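Local coordinates for surface layer protein (Geobacillus stearothermophilus, PDB 2RA1) that probably assembles with copies of itself into the surface layer that covers the bacterial cell, this chain being its N-terminal part, at residues P328-I333 / V352-A357; E367-S372 / N393-G398. All coordinates share one frame; numbering follows the deposited sequence.

Contact 1. Residues P328-I333 / V352-A357; sequences PVPASI and VTVKDA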
ATOM      1  N   PRO A 328     -12.841  40.127 -10.620  1.00 51.45           N
ATOM      2  CA  PRO A 328     -13.896  40.052  -9.603  1.00 45.79           C
ATOM      3  C   PRO A 328     -14.479  41.418  -9.288  1.00 40.03           C
ATOM      4  O   PRO A 328     -13.855  42.451  -9.547  1.00 44.37           O
ATOM      5  CB  PRO A 328     -13.165  39.496  -8.378  1.00 49.81           C
ATOM      6  CG  PRO A 328     -12.030  38.727  -8.943  1.00 52.16           C
ATOM      7  CD  PRO A 328     -11.584  39.526 -10.143  1.00 56.07           C
ATOM      8  N   VAL A 329     -15.688  41.418  -8.748  1.00 48.30           N
ATOM      9  CA  VAL A 329     -16.349  42.655  -8.403  1.00 38.70           C
ATOM     10  C   VAL A 329     -16.571  42.724  -6.899  1.00 38.10           C
ATOM     11  O   VAL A 329     -17.559  42.190  -6.385  1.00 44.96           O
ATOM     12  CB  VAL A 329     -17.693  42.747  -9.125  1.00 42.05           C
ATOM     13  CG1 VAL A 329     -18.233  44.177  -9.075  1.00 39.84           C
ATOM     14  CG2 VAL A 329     -17.531  42.250 -10.563  1.00 34.66           C
ATOM     15  N   PRO A 330     -15.641  43.373  -6.183  1.00 36.25           N
ATOM     16  CA  PRO A 330     -15.796  43.628  -4.744  1.00 32.18           C
ATOM     17  C   PRO A 330     -17.103  44.356  -4.467  1.00 39.47           C
ATOM     18  O   PRO A 330     -17.416  45.347  -5.127  1.00 42.04           O
ATOM     19  CB  PRO A 330     -14.630  44.567  -4.431  1.00 32.02           C
ATOM     20  CG  PRO A 330     -13.618  44.291  -5.491  1.00 34.91           C
ATOM     21  CD  PRO A 330     -14.408  43.969  -6.724  1.00 29.42           C
ATOM     22  N   ALA A 331     -17.858  43.871  -3.494  1.00 38.77           N
ATOM     23  CA  ALA A 331     -19.092  44.529  -3.117  1.00 38.08           C
ATOM     24  C   ALA A 331     -19.047  44.922  -1.651  1.00 38.70           C
ATOM     25  O   ALA A 331     -19.602  45.948  -1.259  1.00 37.33           O
ATOM     26  CB  ALA A 331     -20.266  43.627  -3.378  1.00 41.79           C
ATOM     27  N   SER A 332     -18.394  44.102  -0.836  1.00 35.40           N
ATOM     28  CA  SER A 332     -18.261  44.435   0.573  1.00 33.71           C
ATOM     29  C   SER A 332     -16.867  44.124   1.146  1.00 30.31           C
ATOM     30  O   SER A 332     -16.112  43.318   0.595  1.00 29.89           O
ATOM     31  CB  SER A 332     -19.375  43.771   1.392  1.00 30.86           C
ATOM     32  OG  SER A 332     -19.013  42.486   1.843  1.00 32.25           O
ATOM     33  N   ILE A 333     -16.529  44.798   2.240  1.00 25.44           N
ATOM     34  CA  ILE A 333     -15.283  44.536   2.917  1.00 31.32           C
ATOM     35  C   ILE A 333     -15.435  44.758   4.408  1.00 34.08           C
ATOM     36  O   ILE A 333     -16.028  45.743   4.834  1.00 31.01           O
ATOM     37  CB  ILE A 333     -14.119  45.373   2.351  1.00 28.10           C
ATOM     38  CG1 ILE A 333     -12.803  44.874   2.939  1.00 27.35           C
ATOM     39  CG2 ILE A 333     -14.319  46.840   2.625  1.00 20.38           C
ATOM     40  CD1 ILE A 333     -11.618  45.695   2.575  1.00 21.29           C
ATOM     41  N   VAL A 352      -8.786  41.207   7.020  1.00 29.73           N
ATOM     42  CA  VAL A 352      -9.867  41.862   6.343  1.00 30.08           C
ATOM     43  C   VAL A 352     -10.395  40.910   5.256  1.00 34.37           C
ATOM     44  O   VAL A 352      -9.631  40.172   4.632  1.00 36.38           O
ATOM     45  CB  VAL A 352      -9.334  43.211   5.832  1.00 33.71           C
ATOM     46  CG1 VAL A 352      -8.887  43.117   4.371  1.00 29.22           C
ATOM     47  CG2 VAL A 352     -10.323  44.309   6.094  1.00 35.97           C
ATOM     48  N   THR A 353     -11.708  40.877   5.081  1.00 29.30           N
ATOM     49  CA  THR A 353     -12.310  39.999   4.090  1.00 28.59           C
ATOM     50  C   THR A 353     -13.139  40.796   3.086  1.00 34.19           C
ATOM     51  O   THR A 353     -13.897  41.697   3.466  1.00 23.53           O
ATOM     52  CB  THR A 353     -13.241  38.945   4.751  1.00 36.54           C
ATOM     53  OG1 THR A 353     -12.468  38.019   5.524  1.00 33.98           O
ATOM     54  CG2 THR A 353     -13.984  38.178   3.700  1.00 40.69           C
ATOM     55  N   VAL A 354     -12.994  40.435   1.811  1.00 36.41           N
ATOM     56  CA  VAL A 354     -13.711  41.060   0.712  1.00 35.26           C
ATOM     57  C   VAL A 354     -14.675  40.066   0.043  1.00 35.43           C
ATOM     58  O   VAL A 354     -14.319  38.930  -0.242  1.00 32.99           O
ATOM     59  CB  VAL A 354     -12.724  41.607  -0.338  1.00 37.71           C
ATOM     60  CG1 VAL A 354     -13.462  42.294  -1.488  1.00 34.86           C
ATOM     61  CG2 VAL A 354     -11.753  42.560   0.311  1.00 35.49           C
ATOM     62  N   LYS A 355     -15.903  40.507  -0.200  1.00 30.42           N
ATOM     63  CA  LYS A 355     -16.898  39.665  -0.848  1.00 34.64           C
ATOM     64  C   LYS A 355     -17.531  40.368  -2.046  1.00 35.15           C
ATOM     65  O   LYS A 355     -17.550  41.596  -2.108  1.00 35.66           O
ATOM     66  CB  LYS A 355     -17.975  39.272   0.155  1.00 31.51           C
ATOM     67  CG  LYS A 355     -17.418  38.495   1.307  1.00 32.01           C
ATOM     68  CD  LYS A 355     -18.489  38.158   2.310  1.00 35.47           C
ATOM     69  CE  LYS A 355     -17.934  37.282   3.408  1.00 43.94           C
ATOM     70  NZ  LYS A 355     -18.977  36.937   4.417  1.00 54.33           N
ATOM     71  N   ASP A 356     -18.021  39.587  -3.001  1.00 38.59           N
ATOM     72  CA  ASP A 356     -18.849  40.114  -4.087  1.00 42.28           C
ATOM     73  C   ASP A 356     -20.287  40.213  -3.603  1.00 47.10           C
ATOM     74  O   ASP A 356     -20.585  39.866  -2.458  1.00 46.20           O
ATOM     75  CB  ASP A 356     -18.789  39.201  -5.316  1.00 45.58           C
ATOM     76  CG  ASP A 356     -19.235  37.777  -5.013  1.00 45.86           C
ATOM     77  OD1 ASP A 356     -19.863  37.559  -3.952  1.00 48.49           O
ATOM     78  OD2 ASP A 356     -18.951  36.876  -5.833  1.00 41.95           O
ATOM     79  N   ALA A 357     -21.179  40.653  -4.483  1.00 52.94           N
ATOM     80  CA  ALA A 357     -22.568  40.944  -4.101  1.00 53.03           C
ATOM     81  C   ALA A 357     -23.333  39.724  -3.563  1.00 48.41           C
ATOM     82  O   ALA A 357     -24.089  39.825  -2.588  1.00 49.31           O
ATOM     83  CB  ALA A 357     -23.301  41.570  -5.263  1.00 48.51           C
TER
HETATM   84  O   HOH W   1     -19.956  41.770  -6.771  1.00 40.83           O
HETATM   85  O   HOH W   2     -21.270  41.345  -0.490  1.00 45.14           O

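Contact 2. Residues E367-S372 / N393-G398; sequences ELEFTS and NATVKG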
ATOM      1  N   GLU A 367      -6.654  45.124  -5.121  1.00 53.59           N
ATOM      2  CA  GLU A 367      -5.715  45.813  -4.249  1.00 59.58           C
ATOM      3  C   GLU A 367      -6.388  46.472  -3.041  1.00 50.36           C
ATOM      4  O   GLU A 367      -7.539  46.932  -3.108  1.00 46.30           O
ATOM      5  CB  GLU A 367      -4.913  46.844  -5.039  1.00 69.25           C
ATOM      6  CG  GLU A 367      -3.726  46.249  -5.784  1.00 83.55           C
ATOM      7  CD  GLU A 367      -2.942  47.295  -6.563  1.00 95.73           C
ATOM      8  OE1 GLU A 367      -1.853  47.702  -6.088  1.00 95.74           O
ATOM      9  OE2 GLU A 367      -3.421  47.719  -7.641  1.00 99.34           O
ATOM     10  N   LEU A 368      -5.649  46.519  -1.939  1.00 40.95           N
ATOM     11  CA  LEU A 368      -6.137  47.131  -0.714  1.00 42.02           C
ATOM     12  C   LEU A 368      -5.339  48.359  -0.335  1.00 44.09           C
ATOM     13  O   LEU A 368      -4.102  48.314  -0.303  1.00 43.39           O
ATOM     14  CB  LEU A 368      -6.046  46.137   0.431  1.00 36.85           C
ATOM     15  CG  LEU A 368      -7.101  45.047   0.398  1.00 41.16           C
ATOM     16  CD1 LEU A 368      -6.793  44.027   1.486  1.00 30.61           C
ATOM     17  CD2 LEU A 368      -8.508  45.675   0.553  1.00 37.69           C
ATOM     18  N   GLU A 369      -6.037  49.449  -0.019  1.00 34.67           N
ATOM     19  CA  GLU A 369      -5.360  50.615   0.519  1.00 33.32           C
ATOM     20  C   GLU A 369      -5.885  50.903   1.918  1.00 33.97           C
ATOM     21  O   GLU A 369      -7.068  50.702   2.192  1.00 37.51           O
ATOM     22  CB  GLU A 369      -5.495  51.820  -0.415  1.00 41.71           C
ATOM     23  CG  GLU A 369      -6.909  52.325  -0.592  1.00 61.67           C
ATOM     24  CD  GLU A 369      -7.022  53.344  -1.713  1.00 70.27           C
ATOM     25  OE1 GLU A 369      -8.019  54.111  -1.717  1.00 67.11           O
ATOM     26  OE2 GLU A 369      -6.110  53.372  -2.578  1.00 70.19           O
ATOM     27  N   PHE A 370      -4.991  51.350   2.801  1.00 33.64           N
ATOM     28  CA  PHE A 370      -5.304  51.554   4.218  1.00 34.35           C
ATOM     29  C   PHE A 370      -5.023  52.965   4.704  1.00 31.46           C
ATOM     30  O   PHE A 370      -4.100  53.630   4.242  1.00 34.74           O
ATOM     31  CB  PHE A 370      -4.482  50.613   5.119  1.00 31.19           C
ATOM     32  CG  PHE A 370      -4.770  49.161   4.914  1.00 24.83           C
ATOM     33  CD1 PHE A 370      -4.003  48.399   4.045  1.00 31.92           C
ATOM     34  CD2 PHE A 370      -5.792  48.546   5.599  1.00 21.80           C
ATOM     35  CE1 PHE A 370      -4.265  47.026   3.861  1.00 24.87           C
ATOM     36  CE2 PHE A 370      -6.067  47.163   5.408  1.00 21.59           C
ATOM     37  CZ  PHE A 370      -5.299  46.424   4.545  1.00 17.13           C
ATOM     38  N   THR A 371      -5.816  53.404   5.668  1.00 30.80           N
ATOM     39  CA  THR A 371      -5.435  54.528   6.497  1.00 32.88           C
ATOM     40  C   THR A 371      -5.547  54.069   7.939  1.00 28.87           C
ATOM     41  O   THR A 371      -6.266  53.122   8.264  1.00 23.34           O
ATOM     42  CB  THR A 371      -6.323  55.764   6.266  1.00 32.17           C
ATOM     43  OG1 THR A 371      -7.606  55.553   6.861  1.00 31.45           O
ATOM     44  CG2 THR A 371      -6.478  56.031   4.777  1.00 30.83           C
ATOM     45  N   SER A 372      -4.831  54.749   8.811  1.00 34.29           N
ATOM     46  CA  SER A 372      -4.758  54.318  10.191  1.00 28.57           C
ATOM     47  C   SER A 372      -4.352  55.459  11.107  1.00 30.10           C
ATOM     48  O   SER A 372      -3.696  56.426  10.688  1.00 30.11           O
ATOM     49  CB  SER A 372      -3.758  53.174  10.330  1.00 20.46           C
ATOM     50  OG  SER A 372      -3.847  52.606  11.625  1.00 20.94           O
ATOM     51  N   ASN A 393      -8.686  51.602   8.478  1.00 30.06           N
ATOM     52  CA  ASN A 393      -9.650  51.749   7.397  1.00 21.93           C
ATOM     53  C   ASN A 393      -9.153  51.002   6.159  1.00 26.20           C
ATOM     54  O   ASN A 393      -8.129  51.347   5.572  1.00 29.69           O
ATOM     55  CB  ASN A 393      -9.830  53.229   7.091  1.00 25.58           C
ATOM     56  CG  ASN A 393     -10.890  53.489   6.049  1.00 30.97           C
ATOM     57  OD1 ASN A 393     -11.007  52.765   5.049  1.00 29.10           O
ATOM     58  ND2 ASN A 393     -11.675  54.536   6.276  1.00 23.62           N
ATOM     59  N   ALA A 394      -9.853  49.950   5.775  1.00 26.63           N
ATOM     60  CA  ALA A 394      -9.508  49.248   4.556  1.00 21.76           C
ATOM     61  C   ALA A 394     -10.463  49.660   3.426  1.00 31.88           C
ATOM     62  O   ALA A 394     -11.693  49.667   3.592  1.00 28.37           O
ATOM     63  CB  ALA A 394      -9.538  47.739   4.775  1.00 21.07           C
ATOM     64  N   THR A 395      -9.884  50.022   2.287  1.00 30.48           N
ATOM     65  CA  THR A 395     -10.659  50.364   1.107  1.00 26.20           C
ATOM     66  C   THR A 395     -10.081  49.542  -0.031  1.00 33.98           C
ATOM     67  O   THR A 395      -8.862  49.444  -0.165  1.00 33.85           O
ATOM     68  CB  THR A 395     -10.574  51.871   0.755  1.00 23.13           C
ATOM     69  OG1 THR A 395     -11.148  52.655   1.804  1.00 32.97           O
ATOM     70  CG2 THR A 395     -11.348  52.166  -0.522  1.00 24.44           C
ATOM     71  N   VAL A 396     -10.950  48.911  -0.818  1.00 41.40           N
ATOM     72  CA  VAL A 396     -10.506  48.195  -2.005  1.00 45.94           C
ATOM     73  C   VAL A 396     -10.199  49.226  -3.071  1.00 45.43           C
ATOM     74  O   VAL A 396     -11.087  49.962  -3.496  1.00 50.98           O
ATOM     75  CB  VAL A 396     -11.588  47.255  -2.548  1.00 44.70           C
ATOM     76  CG1 VAL A 396     -11.105  46.600  -3.823  1.00 52.41           C
ATOM     77  CG2 VAL A 396     -11.949  46.212  -1.532  1.00 33.80           C
ATOM     78  N   LYS A 397      -8.948  49.300  -3.494  1.00 39.81           N
ATOM     79  CA  LYS A 397      -8.572  50.320  -4.463  1.00 52.51           C
ATOM     80  C   LYS A 397      -9.104  49.917  -5.835  1.00 55.83           C
ATOM     81  O   LYS A 397      -9.082  48.733  -6.184  1.00 52.78           O
ATOM     82  CB  LYS A 397      -7.051  50.484  -4.509  1.00 56.85           C
ATOM     83  CG  LYS A 397      -6.584  51.705  -5.288  1.00 59.87           C
ATOM     84  CD  LYS A 397      -5.107  51.615  -5.658  1.00 63.50           C
ATOM     85  CE  LYS A 397      -4.851  50.473  -6.638  1.00 68.09           C
ATOM     86  NZ  LYS A 397      -3.553  50.619  -7.380  1.00 71.48           N
ATOM     87  N   GLY A 398      -9.611  50.874  -6.608  1.00 59.21           N
ATOM     88  CA  GLY A 398      -9.846  52.239  -6.175  1.00 63.39           C
ATOM     89  C   GLY A 398     -11.342  52.450  -6.340  1.00 69.69           C
ATOM     90  O   GLY A 398     -11.821  53.430  -6.926  1.00 64.98           O
TER
HETATM   91  O   HOH W   3      -8.476  53.035   3.346  1.00 42.24           O

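Contact 1. Residues P328-I333 / V352-A357
A classic beta bulge sets Ala331 and Ser332 together opposite Lys355 in the antiparallel pairing of strands 332-335 and 352-355, in the all-beta domain at the C-terminal end of this fragment. Lys355 O is gripped by two amides, Ala331 N at 2.7 Å and Ser332 N at 2.9 Å; the first lies in the carbonyl plane, whereas the second is tilted 28° from it. Lys355 N returns a bond to Ser332 O at 2.9 Å, and the close approach of Ile333 CA to Thr353 O, 3.2 Å, adds a CA-H...O contact one step further on.

Apolar packing lies on the face carrying Ile333 and Val354. With CG1 anti to the backbone N (chi1 -170°) and the chain extended, Ile333 reaches along strand 352-355: CG1 meets Val354 CG2 at 3.7 Å and CD1 goes on to Val352 CG2 at 4.0 Å. The other branch of Val354, CG1, rests on Pro330 CB. Beyond the pair, this face is closed by Leu368, Ala394 and Val396 of the opposing sheet. Replacing Ile333 with an alanine would remove CG1 and CD1 and is likely to open a gap between the two sheets, leaving Leu368 and Ala394 with less to pack on.

Asp356 OD1 accepts from Asn360 N, and Thr353 OG1 is hydrogen-bonded to Asn336 OD1. Where the strands part, a water takes a hydrogen bond from Ala357 N at 2.8 Å and also reaches Val329 O.

Contact 2. Residues E367-S372 / N393-G398
Phe370 packs on Ala394 where strand 367-372, at the edge of a four-stranded mixed sheet, runs antiparallel to its inner neighbour 389-397, and paired side chains alternate between an apolar and a polar face. On the apolar face, the Phe370 ring lies obliquely against Ala394, bringing CE2 to 3.6 Å from Ala394 CB, while the Leu368 and Val396 side chains cross at a slant, Leu368 CD2 lying 4.1 Å from Val396 CG2. This face looks toward Ile333, Val352 and Val354 of the two-stranded sheet, as in a beta sandwich.

On the polar face, directly paired side chains point the same way, side by side. Glu369 CG sits between its backbone N and carbonyl carbon (chi1 65°), a turn that leans the chain over strand 389-397 and sets CG 3.9 Å from Thr395 CB. Its carboxylate ends beside the aliphatic part of Lys397, which it crosses at about a right angle, with OE2 3.2 Å from Lys397 CG. The lysine ammonium goes instead to Glu367: bent at chi3, the chain brings NZ to 2.9 Å from Glu367 OE2, a salt bridge in which NZ comes to OE2 from above the carboxylate plane; the glutamate is poorly ordered. Thr371 OG1 stands alongside Asn393 CB, while Asn393 ND2 turns to Asn405 OD1 and Thr395 OG1 to Thr402 OG1.

Beneath these side chains, Glu369 and Thr395 exchange two nearly straight backbone bonds: Glu369 N reaches Thr395 O at 2.8 Å, with 173° at the hydrogen.

After the N-terminal helices and the Ig-like domain, whose last strand is 319-324, the chain enters a separate small beta domain, and contact 1 forms at its start. Pairing of 328-333 with 352-357 closes a loop of 18 residues that holds the short strands 339-340 and 346-347; the former joins the far edge of the four-stranded sheet. Contact 1 is complete before contact 2 opens, so the two neither nest nor cross. A short connection leads to 367-372, which contact 2 pairs with 393-398 around 20 intervening residues. The centres lie about 12 Å apart, and the contacts meet face to face, joining both sheets: Val352 CG1 lies 3.7 Å from Leu368 CD1.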